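Carbohydrate binding family 6 (Clostridium thermocellum, PDB 5A8C) probably releases terminal alpha-L-arabinofuranosyl residues by hydrolysis from arabinose-containing polysaccharides, as a family 43 glycoside hydrolase with a five-bladed beta-propeller fold. Local coordinates at residues A[153-158]-A[182-187]; A[205-210]-A[224-229]. All coordinates share one frame; numbering follows the deposited sequence.

Contact 1: residues A[153-158]-A[182-187]; sequences QPAQNM and QNNIRV
Met158 extends past Asn184 toward Arg186 with its CG anti to the backbone N (chi1 -178°), and the arginine bends at chi2 (-69°), which turns its head back toward its own chain. As modelled, Met158 CE lies over the centre of one guanidinium face, but the methyl geometry is distorted and its exact position doubtful. Firmer is the packing of Met158 CB against Asn184 CG, the amide carbon, at 3.8 Å. That amide reaches the loop with its nitrogen: Asn184 ND2 donates to Gln156 O (3.1 Å) in a nearly straight bond, N-H...O 168°, and gives a second bond to Asn180 O. The other branch, Asn184 OD1, probably accepts from a water 2.7 Å away that itself accepts from Gln156 N, bridging strand and loop. Three carbonyls lie near the guanidinium plane. Arg186 NH1 donates to Asn183 O and Ile185 O, both at 2.9 Å, standing above the Ile185 carbonyl plane rather than on a lone pair; Arg186 NH2 bonds weakly to the carbonyl of Pro154, a residue joined to Gln153 by a cis peptide. Arg186 NE donates to Val152 O. The irregular 153-158 loop is thus fastened to the start of strand 185-190, in an antiparallel sheet consistent with one propeller blade, largely through main-chain carbonyls, whose partial negative charges would tend to stabilise the buried arginine's positive charge.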
# COMPACT_ATOMS: atom_id res chain seq x y z
N GLN A 153 20.18 1.43 8.29
CA GLN A 153 20.71 2.31 9.33
C GLN A 153 21.91 3.04 8.76
O GLN A 153 22.55 2.50 7.88
CB GLN A 153 21.11 1.50 10.59
CG GLN A 153 19.91 0.81 11.20
CD GLN A 153 20.15 0.29 12.59
OE1 GLN A 153 20.18 1.06 13.56
NE2 GLN A 153 20.30 -1.02 12.70
N PRO A 154 22.27 4.23 9.28
CA PRO A 154 21.58 4.96 10.36
C PRO A 154 20.25 5.52 9.95
O PRO A 154 20.04 5.92 8.80
CB PRO A 154 22.52 6.11 10.73
CG PRO A 154 23.48 6.20 9.60
CD PRO A 154 23.52 4.89 8.88
N ALA A 155 19.30 5.48 10.87
CA ALA A 155 18.05 6.05 10.61
C ALA A 155 17.59 6.58 12.00
O ALA A 155 17.81 5.97 13.03
CB ALA A 155 17.14 5.01 10.00
N GLN A 156 17.07 7.76 12.09
CA GLN A 156 16.67 8.11 13.42
C GLN A 156 15.22 8.19 13.22
O GLN A 156 14.88 8.73 12.31
CB GLN A 156 17.26 9.47 13.79
CG GLN A 156 18.70 9.57 13.57
CD GLN A 156 19.55 9.03 14.70
OE1 GLN A 156 19.07 8.37 15.60
NE2 GLN A 156 20.84 9.35 14.67
N ASN A 157 14.49 7.59 14.13
CA ASN A 157 13.03 7.62 14.21
C ASN A 157 12.29 6.96 13.08
O ASN A 157 11.13 7.16 12.90
CB ASN A 157 12.68 9.09 14.24
CG ASN A 157 13.29 9.77 15.46
OD1 ASN A 157 13.25 9.19 16.53
ND2 ASN A 157 13.76 10.95 15.34
N MET A 158 13.02 6.16 12.30
CA MET A 158 12.33 5.50 11.17
C MET A 158 11.35 4.42 11.60
O MET A 158 11.55 3.71 12.55
CB MET A 158 13.30 4.86 10.14
CG MET A 158 12.74 4.15 8.81
SD MET A 158 14.06 3.12 8.15
CE MET A 158 14.25 4.49 7.29
N GLN A 182 11.21 13.05 6.30
CA GLN A 182 11.62 13.37 4.95
C GLN A 182 12.67 12.46 4.39
O GLN A 182 12.62 12.10 3.21
CB GLN A 182 12.10 14.82 4.89
CG GLN A 182 12.67 15.23 3.56
CD GLN A 182 13.34 16.57 3.65
OE1 GLN A 182 12.69 17.59 3.78
NE2 GLN A 182 14.66 16.59 3.57
N ASN A 183 13.68 12.13 5.18
CA ASN A 183 14.83 11.34 4.73
C ASN A 183 14.78 9.89 5.23
O ASN A 183 15.80 9.20 5.20
CB ASN A 183 16.14 12.03 5.21
CG ASN A 183 16.20 13.44 4.77
OD1 ASN A 183 15.90 13.77 3.61
ND2 ASN A 183 16.43 14.33 5.69
N ASN A 184 13.61 9.45 5.67
CA ASN A 184 13.40 8.11 6.18
C ASN A 184 12.74 7.19 5.16
O ASN A 184 12.07 6.23 5.55
CB ASN A 184 12.64 8.14 7.52
CG ASN A 184 13.58 8.39 8.69
OD1 ASN A 184 14.77 8.21 8.60
ND2 ASN A 184 13.03 8.75 9.83
N ILE A 185 12.97 7.44 3.89
CA ILE A 185 12.61 6.51 2.82
C ILE A 185 13.85 5.70 2.48
O ILE A 185 14.99 6.21 2.41
CB ILE A 185 12.17 7.26 1.55
CG1 ILE A 185 11.09 8.28 1.81
CG2 ILE A 185 11.75 6.26 0.48
CD1 ILE A 185 10.92 9.31 0.74
N ARG A 186 13.65 4.41 2.25
CA ARG A 186 14.68 3.53 1.75
C ARG A 186 14.16 2.79 0.53
O ARG A 186 12.96 2.56 0.39
CB ARG A 186 15.11 2.52 2.82
CG ARG A 186 15.72 3.14 4.06
CD ARG A 186 17.08 3.77 3.83
NE ARG A 186 17.66 4.36 5.05
CZ ARG A 186 17.38 5.56 5.52
NH1 ARG A 186 16.55 6.37 4.89
NH2 ARG A 186 17.98 5.99 6.62
N VAL A 187 15.08 2.39 -0.35
CA VAL A 187 14.74 1.53 -1.46
C VAL A 187 15.85 0.50 -1.62
O VAL A 187 17.04 0.83 -1.55
CB VAL A 187 14.46 2.32 -2.76
CG1 VAL A 187 15.63 3.23 -3.18
CG2 VAL A 187 14.06 1.41 -3.89
O HOH W 1 16.73 9.47 10.01

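Contact 2: residues A[205-210]-A[224-229]; sequences SAPRFF and FSYASD
Tyr226 and the 206-209 turn meet most closely where Tyr226 OH donates to Pro207 O (2.7 Å), approaching a lone pair in the carbonyl plane. Ala206 CB rests over one face of the same ring in a CH-pi contact, 4.1 Å from the centroid of Tyr226, and Phe209 CD1 lies against Tyr226 CB at 3.6 Å. The Phe209 and Tyr226 rings are inclined by 51°, an oblique pair, and Phe209 CE1 reaches Phe224 CZ at the edge of the Phe224 ring. Asp229 crosses the Arg208 side chain at about a right angle, its carboxylate beside Arg208 CB. Phe210 CD1 lies 3.7 Å from Asp229 CB, ring and carboxylate planes 78° apart. Phe209 and Ser228 form an antiparallel non-hydrogen-bonded pair, flanked by Phe210 N to Ala227 O (2.9 Å) and Asp229 N to Arg208 O (2.8 Å); here strand 209-210 pairs with the end of strand 221-228, consistent with a connection between propeller blades. Tyr226 CG sits between the backbone N and carbonyl carbon (chi1 61°), which raises the ring toward the turn. The type II turn from Ala206 to Phe209, closed by Phe209 N to Ala206 O, presents the Pro207 carbonyl to the phenol. Farther out, Trp159 and Phe230 meet the Phe210 ring edge-to-face, Glu238 takes Arg208 NH2 in a salt bridge and binds Ser228 OG, and Ser231 binds Asp229 OD1. Arg208 NH1 and Asp229 OD1 are 5.1 Å apart and linked by a water, so Arg208 would probably be balanced by Glu238 directly and by Asp229 through that water.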
# COMPACT_ATOMS: atom_id res chain seq x y z
N SER A 205 14.50 10.93 -0.37
CA SER A 205 13.89 12.01 0.39
C SER A 205 12.66 12.54 -0.34
O SER A 205 12.64 12.67 -1.55
CB SER A 205 14.87 13.18 0.60
OG SER A 205 16.12 12.80 1.12
N ALA A 206 11.63 12.83 0.45
CA ALA A 206 10.41 13.45 -0.11
C ALA A 206 9.86 14.38 0.94
O ALA A 206 9.84 14.06 2.12
CB ALA A 206 9.34 12.39 -0.45
N PRO A 207 9.32 15.54 0.52
CA PRO A 207 8.87 16.51 1.48
C PRO A 207 7.80 15.93 2.41
O PRO A 207 6.77 15.40 1.96
CB PRO A 207 8.29 17.63 0.60
CG PRO A 207 8.92 17.49 -0.69
CD PRO A 207 9.22 16.06 -0.87
N ARG A 208 8.00 16.05 3.70
CA ARG A 208 7.02 15.70 4.69
C ARG A 208 6.64 14.20 4.65
O ARG A 208 5.53 13.83 5.05
CB ARG A 208 5.79 16.63 4.59
CG ARG A 208 6.18 18.08 4.92
CD ARG A 208 5.18 19.13 4.44
NE ARG A 208 5.12 19.20 2.99
CZ ARG A 208 4.17 18.65 2.25
NH1 ARG A 208 3.17 17.95 2.79
NH2 ARG A 208 4.28 18.76 0.94
N PHE A 209 7.52 13.36 4.17
CA PHE A 209 7.20 11.94 4.07
C PHE A 209 6.82 11.35 5.42
O PHE A 209 7.56 11.53 6.42
CB PHE A 209 8.43 11.16 3.52
CG PHE A 209 8.22 9.69 3.46
CD1 PHE A 209 7.40 9.13 2.47
CD2 PHE A 209 8.79 8.84 4.38
CE1 PHE A 209 7.19 7.76 2.41
CE2 PHE A 209 8.59 7.48 4.31
CZ PHE A 209 7.77 6.94 3.35
N PHE A 210 5.73 10.58 5.44
CA PHE A 210 5.25 9.97 6.67
C PHE A 210 5.13 8.47 6.57
O PHE A 210 5.61 7.76 7.45
CB PHE A 210 3.91 10.64 7.08
CG PHE A 210 3.43 10.36 8.45
CD1 PHE A 210 4.12 10.85 9.57
CD2 PHE A 210 2.25 9.66 8.65
CE1 PHE A 210 3.62 10.65 10.86
CE2 PHE A 210 1.75 9.43 9.95
CZ PHE A 210 2.43 9.95 11.02
N PHE A 224 6.85 8.56 -7.45
CA PHE A 224 6.96 8.18 -6.06
C PHE A 224 5.84 8.91 -5.31
O PHE A 224 5.84 10.13 -5.22
CB PHE A 224 8.32 8.57 -5.46
CG PHE A 224 8.41 8.18 -4.02
CD1 PHE A 224 8.84 6.89 -3.69
CD2 PHE A 224 8.07 9.03 -3.00
CE1 PHE A 224 8.91 6.52 -2.36
CE2 PHE A 224 8.11 8.62 -1.68
CZ PHE A 224 8.54 7.35 -1.38
N SER A 225 4.87 8.13 -4.84
CA SER A 225 3.72 8.69 -4.10
C SER A 225 3.75 8.19 -2.66
O SER A 225 4.38 7.16 -2.37
CB SER A 225 2.42 8.43 -4.82
OG SER A 225 2.18 7.05 -5.00
N TYR A 226 3.11 8.92 -1.77
CA TYR A 226 3.28 8.66 -0.36
C TYR A 226 2.24 9.41 0.44
O TYR A 226 1.61 10.37 -0.08
CB TYR A 226 4.67 9.07 0.11
CG TYR A 226 5.00 10.54 -0.07
CD1 TYR A 226 5.41 11.04 -1.30
CD2 TYR A 226 4.90 11.42 0.98
CE1 TYR A 226 5.72 12.38 -1.45
CE2 TYR A 226 5.22 12.77 0.85
CZ TYR A 226 5.64 13.25 -0.38
OH TYR A 226 6.04 14.57 -0.55
N ALA A 227 2.07 9.04 1.69
CA ALA A 227 1.28 9.81 2.63
C ALA A 227 2.18 10.80 3.37
O ALA A 227 3.23 10.42 3.91
CB ALA A 227 0.56 8.90 3.61
N SER A 228 1.74 12.05 3.38
CA SER A 228 2.51 13.12 4.08
C SER A 228 2.16 13.14 5.55
O SER A 228 1.21 12.51 6.03
CB SER A 228 2.32 14.45 3.40
OG SER A 228 0.99 14.85 3.49
N ASP A 229 2.99 13.90 6.29
CA ASP A 229 2.83 14.00 7.72
C ASP A 229 1.68 14.98 8.09
O ASP A 229 0.93 15.41 7.25
CB ASP A 229 4.17 14.31 8.34
CG ASP A 229 4.73 15.69 8.00
OD1 ASP A 229 3.94 16.60 7.68
OD2 ASP A 229 5.99 15.81 8.06
O HOH W 2 2.42 17.30 5.33
O HOH W 3 7.70 13.69 8.21

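Overall arrangement
Contacts 1 and 2 follow one another along the chain, their centres 12 Å apart and on the same side of the molecule's centre. They join directly: Asn183 OD1 lies 2.7 Å from Ser205 OG and Gln182 O lies 3.0 Å from Ala206 N, both probable hydrogen bonds, while Ile185 CG1 packs on Phe209 CD2 at 3.5 Å. Contact 1 ties a loop to the sheet containing strand 185-190, and contact 2 leads from that sheet into the next, containing strand 221-228, consistent with adjoining blades of the propeller. Asn180 serves both, binding Asn184 and Phe210. The bound calcium ion is about 9 Å from the side chain of Ala227 in contact 2.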